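PDB 2IUY: glycosyltransferase from Streptomyces viridochromogenes, which probably transfers a sugar from a nucleotide-activated donor, with retention of configuration, during biosynthesis of the antibiotic avilamycin A. Local coordinates for residues 5-10 with 86-91; 49-54 with 64-69. All blocks are in the same frame, centred on the assembly; numbering follows the deposited sequence.

In the fold
Both contacts lie in the parallel six-stranded sheet of the N-terminal Rossmann-like domain of a GT-B glycosyltransferase. Across this sheet the strands run 65-67, 49-53, 5-9, 87-90, so contact 2 covers the outer pair and contact 1 an inner pair. Their centres are about 9 Å apart. Strands 5-9 and 49-53 join them: V6 N and L8 N probably donate to a carbonyl of strand 49-53. Along the chain contact 2 is nested inside contact 1. Helix 31-45 packs on one face at both. These four strands form one continuous side of the sheet. Contact 1 ends nearer the UDP site, with the H91 side chain about 11 Å from that of T256; contact 2 lies away.

Contact 1 (5-10 with 86-91); sequences KVALVN and DVVHDH
A7 and V9 bond through their backbones to V87, H89 and H91 in a parallel pairing inside the Rossmann-like sheet. The register of strands 5-9 and 87-90 runs from V6 with V87 to V9 with D90. A7 N donates to V87 O and V9 N to H89 O. In return A7 O takes the N-H of H89 at 2.7 Å, almost straight at 178°. At its start the pattern changes. There K5 O accepts D86 N at 2.8 Å, while its bond from V87 N is weak at 3.4 Å.

One side-chain bond closes this end. The carboxylate of D86 curls back beside its own backbone N (chi1 -57°), and OD2 takes K5 N at 2.8 Å through its anti lone pair. The ammonium of K5 leads away and forms a long, weak ion pair with D84.

The apolar contacts lie on both faces. V6 CG1 meets V87 CG1 alongside on the L8 and H89 face. V9 CG2 reaches V88 CG1 at 3.9 Å on the other.

The histidines share L8. Its CD2 lies 3.7 Å from H89 ND1 and the same distance from H91 NE2. H91 NE2 also sits over one face of the H89 ring, toward its rim. Both rings are held from outside: H89 by hydrogen bonds to Y332 and S110, H91 by one to H112. D90 is fixed by S92 and G94.

At the C-terminal end V9 O accepts H91 N at 2.8 Å in the carbonyl plane, and the same oxygen lies at the edge of the H91 imidazole.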
ATOM      1  N   LYS A   5     -13.405 -15.584  12.964  1.00  9.25           N
ATOM      2  CA  LYS A   5     -12.943 -14.492  13.811  1.00  8.95           C
ATOM      3  C   LYS A   5     -11.503 -14.258  13.441  1.00  9.02           C
ATOM      4  O   LYS A   5     -10.701 -15.173  13.523  1.00  7.65           O
ATOM      5  CB  LYS A   5     -13.130 -14.805  15.298  1.00  9.01           C
ATOM      6  CG  LYS A   5     -14.622 -15.112  15.642  1.00 11.63           C
ATOM      7  CD  LYS A   5     -14.906 -14.759  17.075  1.00 17.78           C
ATOM      8  CE  LYS A   5     -14.818 -15.874  18.052  1.00 26.08           C
ATOM      9  NZ  LYS A   5     -14.900 -15.289  19.492  1.00 29.48           N
ATOM     10  N   VAL A   6     -11.210 -13.061  12.920  1.00  9.19           N
ATOM     11  CA  VAL A   6      -9.877 -12.771  12.358  1.00  8.24           C
ATOM     12  C   VAL A   6      -9.241 -11.643  13.176  1.00  8.97           C
ATOM     13  O   VAL A   6      -9.822 -10.548  13.312  1.00  9.83           O
ATOM     14  CB  VAL A   6      -9.883 -12.382  10.850  1.00  8.46           C
ATOM     15  CG1 VAL A   6      -8.398 -12.214  10.290  1.00  7.68           C
ATOM     16  CG2 VAL A   6     -10.739 -13.367   9.947  1.00  9.43           C
ATOM     17  N   ALA A   7      -8.086 -11.926  13.760  1.00  8.90           N
ATOM     18  CA  ALA A   7      -7.285 -10.900  14.412  1.00  9.51           C
ATOM     19  C   ALA A   7      -6.341 -10.345  13.369  1.00 10.73           C
ATOM     20  O   ALA A   7      -5.491 -11.088  12.868  1.00 11.31           O
ATOM     21  CB  ALA A   7      -6.512 -11.479  15.577  1.00  8.47           C
ATOM     22  N   LEU A   8      -6.527  -9.059  13.018  1.00 11.15           N
ATOM     23  CA  LEU A   8      -5.714  -8.357  12.019  1.00 11.18           C
ATOM     24  C   LEU A   8      -4.758  -7.490  12.763  1.00 11.58           C
ATOM     25  O   LEU A   8      -5.225  -6.605  13.468  1.00 11.29           O
ATOM     26  CB  LEU A   8      -6.542  -7.408  11.148  1.00 11.53           C
ATOM     27  CG  LEU A   8      -7.298  -7.909   9.936  1.00 12.35           C
ATOM     28  CD1 LEU A   8      -8.002  -6.676   9.247  1.00  8.62           C
ATOM     29  CD2 LEU A   8      -6.358  -8.724   8.998  1.00  9.41           C
ATOM     30  N   VAL A   9      -3.444  -7.702  12.578  1.00 10.92           N
ATOM     31  CA  VAL A   9      -2.452  -7.012  13.386  1.00 10.90           C
ATOM     32  C   VAL A   9      -1.828  -6.002  12.494  1.00 11.32           C
ATOM     33  O   VAL A   9      -1.083  -6.341  11.566  1.00 11.80           O
ATOM     34  CB  VAL A   9      -1.332  -7.966  14.027  1.00 11.69           C
ATOM     35  CG1 VAL A   9      -0.564  -7.219  15.128  1.00  9.36           C
ATOM     36  CG2 VAL A   9      -1.962  -9.222  14.660  1.00  9.64           C
ATOM     37  N   ASN A  10      -2.169  -4.743  12.760  1.00 11.21           N
ATOM     38  CA  ASN A  10      -1.566  -3.607  12.101  1.00 10.10           C
ATOM     39  C   ASN A  10      -0.185  -3.428  12.674  1.00  9.93           C
ATOM     40  O   ASN A  10       0.075  -3.839  13.814  1.00  9.06           O
ATOM     41  CB  ASN A  10      -2.385  -2.341  12.419  1.00  9.49           C
ATOM     42  CG  ASN A  10      -1.824  -1.105  11.771  1.00  9.07           C
ATOM     43  OD1 ASN A  10      -1.520  -1.110  10.580  1.00 10.34           O
ATOM     44  ND2 ASN A  10      -1.717  -0.021  12.534  1.00  7.25           N
ATOM     45  N   ASP A  86      -9.983 -17.392  15.148  1.00 10.51           N
ATOM     46  CA  ASP A  86      -9.582 -18.517  14.331  1.00 10.05           C
ATOM     47  C   ASP A  86      -8.224 -18.301  13.635  1.00  9.28           C
ATOM     48  O   ASP A  86      -7.513 -19.271  13.335  1.00  7.76           O
ATOM     49  CB  ASP A  86     -10.641 -18.836  13.297  1.00 10.82           C
ATOM     50  CG  ASP A  86     -12.007 -19.130  13.924  1.00 15.19           C
ATOM     51  OD1 ASP A  86     -12.154 -20.160  14.647  1.00 17.87           O
ATOM     52  OD2 ASP A  86     -12.904 -18.273  13.755  1.00 15.17           O
ATOM     53  N   VAL A  87      -7.893 -17.030  13.405  1.00  8.94           N
ATOM     54  CA  VAL A  87      -6.812 -16.621  12.509  1.00  9.49           C
ATOM     55  C   VAL A  87      -6.199 -15.362  13.081  1.00  8.47           C
ATOM     56  O   VAL A  87      -6.920 -14.414  13.431  1.00  8.68           O
ATOM     57  CB  VAL A  87      -7.372 -16.235  11.063  1.00 10.21           C
ATOM     58  CG1 VAL A  87      -6.262 -15.688  10.146  1.00 11.36           C
ATOM     59  CG2 VAL A  87      -8.080 -17.425  10.379  1.00 11.08           C
ATOM     60  N   VAL A  88      -4.874 -15.363  13.177  1.00  8.20           N
ATOM     61  CA  VAL A  88      -4.100 -14.142  13.395  1.00  7.34           C
ATOM     62  C   VAL A  88      -3.384 -13.812  12.100  1.00  7.28           C
ATOM     63  O   VAL A  88      -2.562 -14.563  11.655  1.00  7.12           O
ATOM     64  CB  VAL A  88      -3.073 -14.297  14.550  1.00  8.00           C
ATOM     65  CG1 VAL A  88      -2.120 -13.090  14.655  1.00  5.94           C
ATOM     66  CG2 VAL A  88      -3.825 -14.498  15.878  1.00  6.11           C
ATOM     67  N   HIS A  89      -3.715 -12.664  11.522  1.00  6.45           N
ATOM     68  CA  HIS A  89      -3.186 -12.213  10.255  1.00  5.87           C
ATOM     69  C   HIS A  89      -2.346 -10.965  10.499  1.00  6.58           C
ATOM     70  O   HIS A  89      -2.886  -9.865  10.716  1.00  6.21           O
ATOM     71  CB  HIS A  89      -4.374 -11.954   9.296  1.00  4.62           C
ATOM     72  CG  HIS A  89      -3.973 -11.605   7.898  1.00  5.43           C
ATOM     73  ND1 HIS A  89      -4.902 -11.430   6.892  1.00  6.70           N
ATOM     74  CD2 HIS A  89      -2.761 -11.357   7.339  1.00  5.51           C
ATOM     75  CE1 HIS A  89      -4.273 -11.140   5.762  1.00  8.39           C
ATOM     76  NE2 HIS A  89      -2.976 -11.076   6.012  1.00  8.36           N
ATOM     77  N   ASP A  90      -1.025 -11.182  10.494  1.00  6.96           N
ATOM     78  CA  ASP A  90      -0.009 -10.218  10.784  1.00  7.33           C
ATOM     79  C   ASP A  90       0.344  -9.360   9.569  1.00  7.73           C
ATOM     80  O   ASP A  90       0.669  -9.856   8.503  1.00  6.35           O
ATOM     81  CB  ASP A  90       1.265 -10.888  11.386  1.00  7.62           C
ATOM     82  CG  ASP A  90       2.277  -9.847  11.901  1.00  9.54           C
ATOM     83  OD1 ASP A  90       1.816  -8.798  12.413  1.00  7.57           O
ATOM     84  OD2 ASP A  90       3.510 -10.017  11.743  1.00 11.81           O
ATOM     85  N   HIS A  91       0.261  -8.041   9.764  1.00  8.25           N
ATOM     86  CA  HIS A  91       0.735  -7.064   8.786  1.00  7.23           C
ATOM     87  C   HIS A  91       1.908  -6.266   9.311  1.00  7.17           C
ATOM     88  O   HIS A  91       2.338  -5.361   8.648  1.00  7.59           O
ATOM     89  CB  HIS A  91      -0.400  -6.080   8.433  1.00  6.43           C
ATOM     90  CG  HIS A  91      -1.525  -6.738   7.694  1.00  7.97           C
ATOM     91  ND1 HIS A  91      -1.627  -6.714   6.324  1.00  4.50           N
ATOM     92  CD2 HIS A  91      -2.553  -7.500   8.143  1.00  4.60           C
ATOM     93  CE1 HIS A  91      -2.709  -7.378   5.960  1.00 10.39           C
ATOM     94  NE2 HIS A  91      -3.292  -7.860   7.046  1.00  7.68           N
TER

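Contact 2 (49-54 with 64-69); sequences EVFLLG and GLTVVP
F51 and T66 meet side by side; the flat group here is the phenyl ring of F51, which points the same way as the T66 side chain. One face of the ring carries water 1, which lies 3.8 Å above the ring plane toward the rim. V68 CG2 is at the edge, near the plane. T66 CB comes in obliquely, 3.7 Å from F51 CD1. In T66 the methyl is anti to the backbone N, while OG1 lies beside that N (chi1 -64°) and faces water 1. That water donates to E49 OE2 at 2.9 Å and only weakly to G64 O. The extended E49 chain runs past G64, with CG 3.4 Å from G64 O.

The backbones pair in parallel. V50 N donates to G64 O, V50 O accepts T66 N, and L52 N donates to T66 O. L52 O takes two donors, V68 N at 3.0 Å and water 2, which also donates to V68 O at 2.7 Å.

Apolar groups cover both faces. L65 CD1 touches V50 CG1 and L52 CB under helix 31-45. On the other face L53 CD2 meets V68 CG1 at 3.7 Å, and W79 of helix 73-82 touches both residues.

Strand 65-67 is an edge strand of the Rossmann-like sheet, with 49-53 as its one strand neighbour. Four backbone bonds and apolar contacts on both faces hold it there, and waters bridge polar atoms at both ends.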
ATOM      1  N   GLU A  49     -15.749 -11.751  11.441  1.00 10.84           N
ATOM      2  CA  GLU A  49     -15.603 -10.849  12.538  1.00 12.15           C
ATOM      3  C   GLU A  49     -14.125 -10.400  12.604  1.00 11.99           C
ATOM      4  O   GLU A  49     -13.250 -11.207  12.451  1.00 12.36           O
ATOM      5  CB  GLU A  49     -16.084 -11.531  13.824  1.00 11.95           C
ATOM      6  CG  GLU A  49     -16.596 -10.577  14.829  1.00 17.29           C
ATOM      7  CD  GLU A  49     -16.987 -11.223  16.137  1.00 22.37           C
ATOM      8  OE1 GLU A  49     -17.198 -12.468  16.141  1.00 23.59           O
ATOM      9  OE2 GLU A  49     -17.056 -10.464  17.147  1.00 22.18           O
ATOM     10  N   VAL A  50     -13.865  -9.098  12.754  1.00 11.49           N
ATOM     11  CA  VAL A  50     -12.497  -8.562  12.710  1.00 11.95           C
ATOM     12  C   VAL A  50     -12.139  -7.896  14.061  1.00 12.36           C
ATOM     13  O   VAL A  50     -12.912  -7.092  14.593  1.00 12.06           O
ATOM     14  CB  VAL A  50     -12.279  -7.592  11.495  1.00 12.22           C
ATOM     15  CG1 VAL A  50     -10.886  -6.930  11.539  1.00 12.51           C
ATOM     16  CG2 VAL A  50     -12.452  -8.337  10.204  1.00 10.16           C
ATOM     17  N   PHE A  51     -11.010  -8.337  14.639  1.00 11.99           N
ATOM     18  CA  PHE A  51     -10.423  -7.787  15.847  1.00 10.25           C
ATOM     19  C   PHE A  51      -9.168  -7.096  15.337  1.00 10.30           C
ATOM     20  O   PHE A  51      -8.314  -7.737  14.765  1.00  9.51           O
ATOM     21  CB  PHE A  51     -10.133  -8.929  16.865  1.00 10.96           C
ATOM     22  CG  PHE A  51     -11.386  -9.622  17.328  1.00 10.02           C
ATOM     23  CD1 PHE A  51     -12.049  -9.189  18.487  1.00 10.39           C
ATOM     24  CD2 PHE A  51     -11.965 -10.638  16.541  1.00 12.17           C
ATOM     25  CE1 PHE A  51     -13.223  -9.801  18.886  1.00 11.59           C
ATOM     26  CE2 PHE A  51     -13.167 -11.266  16.915  1.00 10.47           C
ATOM     27  CZ  PHE A  51     -13.787 -10.861  18.091  1.00 11.48           C
ATOM     28  N   LEU A  52      -9.139  -5.758  15.447  1.00 10.12           N
ATOM     29  CA  LEU A  52      -8.051  -4.967  14.923  1.00 10.42           C
ATOM     30  C   LEU A  52      -7.126  -4.712  16.093  1.00  9.94           C
ATOM     31  O   LEU A  52      -7.578  -4.234  17.132  1.00 10.79           O
ATOM     32  CB  LEU A  52      -8.550  -3.641  14.270  1.00 10.07           C
ATOM     33  CG  LEU A  52      -7.510  -2.580  13.927  1.00 10.36           C
ATOM     34  CD1 LEU A  52      -6.624  -3.116  12.742  1.00  7.15           C
ATOM     35  CD2 LEU A  52      -8.194  -1.213  13.573  1.00 10.28           C
ATOM     36  N   LEU A  53      -5.846  -5.029  15.894  1.00  9.25           N
ATOM     37  CA  LEU A  53      -4.809  -4.884  16.897  1.00  9.65           C
ATOM     38  C   LEU A  53      -3.761  -3.969  16.299  1.00 10.70           C
ATOM     39  O   LEU A  53      -3.636  -3.872  15.060  1.00 10.54           O
ATOM     40  CB  LEU A  53      -4.162  -6.245  17.184  1.00  9.04           C
ATOM     41  CG  LEU A  53      -5.008  -7.209  17.989  1.00 11.39           C
ATOM     42  CD1 LEU A  53      -4.678  -8.529  17.398  1.00 15.86           C
ATOM     43  CD2 LEU A  53      -4.524  -7.132  19.478  1.00  9.37           C
ATOM     44  N   GLY A  54      -3.047  -3.288  17.201  1.00 10.55           N
ATOM     45  CA  GLY A  54      -1.952  -2.417  16.865  1.00 10.37           C
ATOM     46  C   GLY A  54      -2.442  -1.113  16.310  1.00 10.39           C
ATOM     47  O   GLY A  54      -1.691  -0.455  15.587  1.00 10.86           O
ATOM     48  N   GLY A  64     -19.351  -6.144  13.406  1.00 22.44           N
ATOM     49  CA  GLY A  64     -18.354  -7.163  13.133  1.00 19.51           C
ATOM     50  C   GLY A  64     -16.943  -6.700  13.466  1.00 17.35           C
ATOM     51  O   GLY A  64     -16.050  -7.505  13.521  1.00 17.54           O
ATOM     52  N   LEU A  65     -16.745  -5.399  13.689  1.00 16.83           N
ATOM     53  CA  LEU A  65     -15.429  -4.841  13.991  1.00 15.54           C
ATOM     54  C   LEU A  65     -15.252  -4.533  15.483  1.00 15.98           C
ATOM     55  O   LEU A  65     -16.068  -3.834  16.094  1.00 15.74           O
ATOM     56  CB  LEU A  65     -15.125  -3.601  13.118  1.00 15.60           C
ATOM     57  CG  LEU A  65     -13.782  -2.874  13.396  1.00 15.90           C
ATOM     58  CD1 LEU A  65     -12.517  -3.766  13.111  1.00 13.57           C
ATOM     59  CD2 LEU A  65     -13.669  -1.486  12.727  1.00 15.34           C
ATOM     60  N   THR A  66     -14.182  -5.061  16.070  1.00 14.80           N
ATOM     61  CA  THR A  66     -13.786  -4.702  17.410  1.00 15.49           C
ATOM     62  C   THR A  66     -12.388  -4.111  17.355  1.00 15.64           C
ATOM     63  O   THR A  66     -11.451  -4.788  16.886  1.00 14.59           O
ATOM     64  CB  THR A  66     -13.766  -5.950  18.343  1.00 15.93           C
ATOM     65  OG1 THR A  66     -15.089  -6.490  18.480  1.00 15.92           O
ATOM     66  CG2 THR A  66     -13.180  -5.616  19.698  1.00 16.02           C
ATOM     67  N   VAL A  67     -12.251  -2.851  17.804  1.00 15.46           N
ATOM     68  CA  VAL A  67     -10.936  -2.222  17.972  1.00 14.80           C
ATOM     69  C   VAL A  67     -10.380  -2.556  19.344  1.00 15.03           C
ATOM     70  O   VAL A  67     -10.879  -2.092  20.360  1.00 15.18           O
ATOM     71  CB  VAL A  67     -10.905  -0.674  17.608  1.00 14.91           C
ATOM     72  CG1 VAL A  67      -9.470  -0.125  17.584  1.00 13.03           C
ATOM     73  CG2 VAL A  67     -11.504  -0.465  16.232  1.00 14.56           C
ATOM     74  N   VAL A  68      -9.365  -3.418  19.353  1.00 15.55           N
ATOM     75  CA  VAL A  68      -8.736  -3.908  20.589  1.00 15.50           C
ATOM     76  C   VAL A  68      -7.801  -2.829  21.142  1.00 16.19           C
ATOM     77  O   VAL A  68      -6.930  -2.312  20.410  1.00 16.73           O
ATOM     78  CB  VAL A  68      -7.948  -5.254  20.356  1.00 14.73           C
ATOM     79  CG1 VAL A  68      -7.248  -5.717  21.625  1.00 15.73           C
ATOM     80  CG2 VAL A  68      -8.867  -6.347  19.848  1.00 14.97           C
ATOM     81  N   PRO A  69      -7.970  -2.470  22.420  1.00 17.00           N
ATOM     82  CA  PRO A  69      -7.088  -1.462  23.019  1.00 18.87           C
ATOM     83  C   PRO A  69      -5.648  -1.939  23.299  1.00 19.94           C
ATOM     84  O   PRO A  69      -5.163  -1.875  24.441  1.00 21.29           O
ATOM     85  CB  PRO A  69      -7.849  -1.071  24.304  1.00 19.48           C
ATOM     86  CG  PRO A  69      -8.580  -2.305  24.672  1.00 18.28           C
ATOM     87  CD  PRO A  69      -9.035  -2.888  23.352  1.00 17.10           C
TER
HETATM   88  O   HOH W   1     -15.789  -7.933  16.619  1.00 22.86           O
HETATM   89  O   HOH W   2      -5.928  -1.917  17.910  1.00  8.16           O